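Local coordinates for protein beta-galactoside-binding lectin (Gallus gallus, PDB 1QMJ) that binds beta-galactosides such as lactose as a homodimeric galectin and may take part in regulating differentiation, at residues Q1-G13 with E113-V126. Residues are numbered along the deposited sequence; the frame is centred on the assembly and turned at random.
Sequences QGLVVTQLDVQPG and EKIQYLAVEGDFKV
V4 and V5 pair with A119 and L118 in an antiparallel ladder that sets the N-terminal strand 4-6 along strand 117-122 of the galectin beta-sandwich. V5 and L118 form the hydrogen-bonded pair. V5 N bonds to L118 O at 2.8 Å, and L118 N bonds back to V5 O. V120 N bonds to L3 O at 3.0 Å, next to the non-hydrogen-bonded pair V4-A119. Between V5 and V10 the register shifts by two, and V10 and I115 make a second, single bridge, with I115 N 2.8 Å from V10 O.

In the ladder, V4 and V5 point to different faces. With chi1 at 180°, V4 brings CG1 to 3.5 Å from Y117 CE2, oblique to the ring, and sets CG2 against A119 CB. T6 CG2 touches Y117 CD2. On the inner face, V5 CB packs on L118 CB. Further along, L8 CD1 reaches L118 CB at 4.1 Å. At the chain start, Q1 N donates to F124 O and to a water that also bonds G122 O.

Strand 117-122 continues the sheet to strand 29-33. L3, V5 and L118 pack on I129 of strand 124-131 in the opposing sheet. V4 to T6 pair antiparallel with a strand of the second subunit, carrying the sheet across the dimer.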
# COMPACT_ATOMS: atom_id res chain seq x y z
N GLN A 1 8.18 -8.33 5.98
CA GLN A 1 6.89 -7.79 5.46
C GLN A 1 6.65 -8.39 4.10
O GLN A 1 7.60 -8.79 3.41
CB GLN A 1 6.96 -6.27 5.33
CG GLN A 1 6.82 -5.51 6.63
CD GLN A 1 5.38 -5.22 6.96
OE1 GLN A 1 4.48 -5.99 6.63
NE2 GLN A 1 5.14 -4.09 7.61
N GLY A 2 5.43 -8.45 3.70
CA GLY A 2 5.11 -8.97 2.36
C GLY A 2 3.65 -8.70 2.04
O GLY A 2 2.79 -9.59 2.14
N LEU A 3 3.39 -7.47 1.64
CA LEU A 3 2.03 -7.05 1.31
C LEU A 3 1.82 -6.96 -0.21
O LEU A 3 2.77 -6.98 -1.00
CB LEU A 3 1.70 -5.68 1.92
CG LEU A 3 2.81 -4.63 1.76
CD1 LEU A 3 2.83 -3.97 0.38
CD2 LEU A 3 2.67 -3.47 2.77
N VAL A 4 0.55 -6.88 -0.55
CA VAL A 4 0.09 -6.77 -1.93
C VAL A 4 -0.84 -5.57 -2.06
O VAL A 4 -1.74 -5.37 -1.22
CB VAL A 4 -0.67 -8.04 -2.33
CG1 VAL A 4 -1.19 -7.99 -3.77
CG2 VAL A 4 0.17 -9.31 -2.24
N VAL A 5 -0.60 -4.81 -3.10
CA VAL A 5 -1.39 -3.61 -3.40
C VAL A 5 -2.04 -3.76 -4.78
O VAL A 5 -1.36 -4.05 -5.77
CB VAL A 5 -0.50 -2.36 -3.40
CG1 VAL A 5 -1.31 -1.06 -3.34
CG2 VAL A 5 0.46 -2.31 -2.22
N THR A 6 -3.34 -3.62 -4.79
CA THR A 6 -4.13 -3.75 -6.02
C THR A 6 -5.01 -2.51 -6.19
O THR A 6 -5.02 -1.60 -5.35
CB THR A 6 -5.00 -5.00 -5.97
OG1 THR A 6 -5.72 -5.06 -4.74
CG2 THR A 6 -4.19 -6.30 -6.07
N GLN A 7 -5.73 -2.50 -7.30
CA GLN A 7 -6.64 -1.40 -7.66
C GLN A 7 -5.85 -0.12 -7.97
O GLN A 7 -6.35 1.00 -7.83
CB GLN A 7 -7.60 -1.08 -6.51
CG GLN A 7 -8.31 -2.32 -5.95
CD GLN A 7 -9.22 -3.00 -6.97
OE1 GLN A 7 -9.76 -2.34 -7.86
NE2 GLN A 7 -9.43 -4.30 -6.89
N LEU A 8 -4.61 -0.32 -8.39
CA LEU A 8 -3.72 0.80 -8.75
C LEU A 8 -3.95 1.20 -10.20
O LEU A 8 -4.57 0.46 -10.98
CB LEU A 8 -2.25 0.40 -8.58
CG LEU A 8 -1.82 0.24 -7.12
CD1 LEU A 8 -0.37 -0.21 -6.98
CD2 LEU A 8 -1.93 1.54 -6.32
N ASP A 9 -3.43 2.37 -10.53
CA ASP A 9 -3.54 2.93 -11.88
C ASP A 9 -2.32 3.80 -12.19
O ASP A 9 -2.45 4.92 -12.71
CB ASP A 9 -4.80 3.79 -11.99
CG ASP A 9 -5.13 4.19 -13.44
OD1 ASP A 9 -4.32 3.90 -14.39
OD2 ASP A 9 -6.23 4.82 -13.70
N VAL A 10 -1.16 3.27 -11.87
CA VAL A 10 0.11 3.96 -12.12
C VAL A 10 0.35 3.98 -13.63
O VAL A 10 0.42 2.93 -14.28
CB VAL A 10 1.28 3.24 -11.45
CG1 VAL A 10 2.59 4.02 -11.53
CG2 VAL A 10 1.05 2.98 -9.96
N GLN A 11 0.47 5.17 -14.15
CA GLN A 11 0.70 5.36 -15.59
C GLN A 11 2.12 5.85 -15.84
O GLN A 11 2.83 6.26 -14.91
CB GLN A 11 -0.31 6.37 -16.14
CG GLN A 11 -1.71 5.77 -16.30
CD GLN A 11 -2.43 6.27 -17.55
OE1 GLN A 11 -2.30 7.43 -17.92
NE2 GLN A 11 -3.20 5.44 -18.24
N PRO A 12 2.60 5.84 -17.09
CA PRO A 12 3.95 6.28 -17.38
C PRO A 12 4.15 7.70 -16.92
O PRO A 12 3.25 8.57 -17.13
CB PRO A 12 4.06 6.13 -18.89
CG PRO A 12 2.73 5.57 -19.40
CD PRO A 12 1.81 5.38 -18.24
N GLY A 13 5.30 7.91 -16.29
CA GLY A 13 5.70 9.22 -15.76
C GLY A 13 5.62 9.23 -14.23
O GLY A 13 6.45 9.84 -13.54
N GLU A 113 0.87 -0.69 -20.27
CA GLU A 113 0.76 0.77 -20.21
C GLU A 113 0.35 1.36 -18.85
O GLU A 113 0.22 2.58 -18.71
CB GLU A 113 -0.15 1.30 -21.32
CG GLU A 113 -1.44 0.52 -21.54
CD GLU A 113 -1.37 -0.40 -22.75
OE1 GLU A 113 -1.29 0.13 -23.89
OE2 GLU A 113 -1.39 -1.64 -22.57
N LYS A 114 0.13 0.50 -17.86
CA LYS A 114 -0.22 0.96 -16.53
C LYS A 114 -0.01 -0.17 -15.55
O LYS A 114 -0.11 -1.34 -15.92
CB LYS A 114 -1.68 1.44 -16.47
CG LYS A 114 -2.69 0.38 -16.04
CD LYS A 114 -4.09 0.95 -15.88
CE LYS A 114 -4.70 1.32 -17.23
NZ LYS A 114 -6.11 1.78 -17.09
N ILE A 115 0.34 0.17 -14.31
CA ILE A 115 0.56 -0.82 -13.27
C ILE A 115 -0.65 -0.82 -12.34
O ILE A 115 -1.07 0.23 -11.85
CB ILE A 115 1.84 -0.52 -12.46
CG1 ILE A 115 3.08 -0.89 -13.29
CG2 ILE A 115 1.84 -1.30 -11.13
CD1 ILE A 115 4.39 -0.38 -12.73
N GLN A 116 -1.21 -2.00 -12.10
CA GLN A 116 -2.36 -2.12 -11.23
C GLN A 116 -2.07 -3.03 -10.05
O GLN A 116 -2.89 -3.17 -9.15
CB GLN A 116 -3.54 -2.68 -12.00
CG GLN A 116 -3.85 -1.94 -13.28
CD GLN A 116 -4.99 -2.56 -14.04
OE1 GLN A 116 -4.87 -3.67 -14.57
NE2 GLN A 116 -6.12 -1.86 -14.10
N TYR A 117 -0.90 -3.65 -10.07
CA TYR A 117 -0.51 -4.60 -9.04
C TYR A 117 0.92 -4.36 -8.58
O TYR A 117 1.81 -4.11 -9.40
CB TYR A 117 -0.65 -6.02 -9.62
CG TYR A 117 -0.19 -7.15 -8.73
CD1 TYR A 117 1.15 -7.58 -8.75
CD2 TYR A 117 -1.08 -7.81 -7.89
CE1 TYR A 117 1.57 -8.65 -7.97
CE2 TYR A 117 -0.67 -8.88 -7.10
CZ TYR A 117 0.65 -9.29 -7.14
OH TYR A 117 1.05 -10.35 -6.35
N LEU A 118 1.14 -4.44 -7.27
CA LEU A 118 2.45 -4.26 -6.66
C LEU A 118 2.51 -5.23 -5.49
O LEU A 118 1.55 -5.34 -4.74
CB LEU A 118 2.62 -2.82 -6.15
CG LEU A 118 3.87 -2.42 -5.33
CD1 LEU A 118 5.14 -2.56 -6.14
CD2 LEU A 118 3.74 -0.99 -4.85
N ALA A 119 3.59 -5.97 -5.37
CA ALA A 119 3.75 -6.90 -4.26
C ALA A 119 5.20 -6.94 -3.81
O ALA A 119 6.11 -6.90 -4.64
CB ALA A 119 3.28 -8.28 -4.65
N VAL A 120 5.41 -6.95 -2.51
CA VAL A 120 6.76 -7.01 -1.95
C VAL A 120 6.85 -8.32 -1.20
O VAL A 120 5.98 -8.63 -0.39
CB VAL A 120 7.04 -5.84 -0.96
CG1 VAL A 120 8.43 -5.98 -0.37
CG2 VAL A 120 6.89 -4.49 -1.66
N GLU A 121 7.87 -9.12 -1.51
CA GLU A 121 8.05 -10.41 -0.85
C GLU A 121 9.49 -10.66 -0.42
O GLU A 121 10.41 -9.92 -0.80
CB GLU A 121 7.54 -11.56 -1.74
CG GLU A 121 8.23 -11.66 -3.09
CD GLU A 121 7.65 -12.75 -3.98
OE1 GLU A 121 6.41 -12.75 -4.20
OE2 GLU A 121 8.42 -13.61 -4.47
N GLY A 122 9.69 -11.70 0.37
CA GLY A 122 11.02 -12.03 0.84
C GLY A 122 11.40 -11.33 2.13
O GLY A 122 10.56 -10.88 2.91
N ASP A 123 12.71 -11.23 2.35
CA ASP A 123 13.26 -10.63 3.55
C ASP A 123 13.41 -9.12 3.46
O ASP A 123 14.53 -8.60 3.51
CB ASP A 123 14.58 -11.30 3.89
CG ASP A 123 14.46 -12.80 3.99
OD1 ASP A 123 13.60 -13.28 4.76
OD2 ASP A 123 15.19 -13.51 3.28
N PHE A 124 12.28 -8.44 3.34
CA PHE A 124 12.25 -6.98 3.26
C PHE A 124 11.13 -6.53 4.18
O PHE A 124 10.06 -7.16 4.24
CB PHE A 124 11.98 -6.52 1.82
CG PHE A 124 12.21 -5.05 1.59
CD1 PHE A 124 13.50 -4.52 1.60
CD2 PHE A 124 11.14 -4.20 1.32
CE1 PHE A 124 13.72 -3.17 1.34
CE2 PHE A 124 11.36 -2.84 1.06
CZ PHE A 124 12.65 -2.33 1.07
N LYS A 125 11.38 -5.47 4.94
CA LYS A 125 10.38 -4.93 5.84
C LYS A 125 9.93 -3.57 5.28
O LYS A 125 10.70 -2.61 5.27
CB LYS A 125 10.96 -4.77 7.25
CG LYS A 125 9.93 -4.38 8.29
CD LYS A 125 10.60 -3.85 9.55
CE LYS A 125 11.30 -2.52 9.30
NZ LYS A 125 10.37 -1.43 8.88
N VAL A 126 8.72 -3.54 4.75
CA VAL A 126 8.15 -2.32 4.18
C VAL A 126 7.83 -1.32 5.30
O VAL A 126 7.29 -1.68 6.35
CB VAL A 126 6.86 -2.62 3.37
CG1 VAL A 126 6.36 -1.36 2.68
CG2 VAL A 126 7.13 -3.71 2.36
O HOH W 1 9.46 -10.68 5.95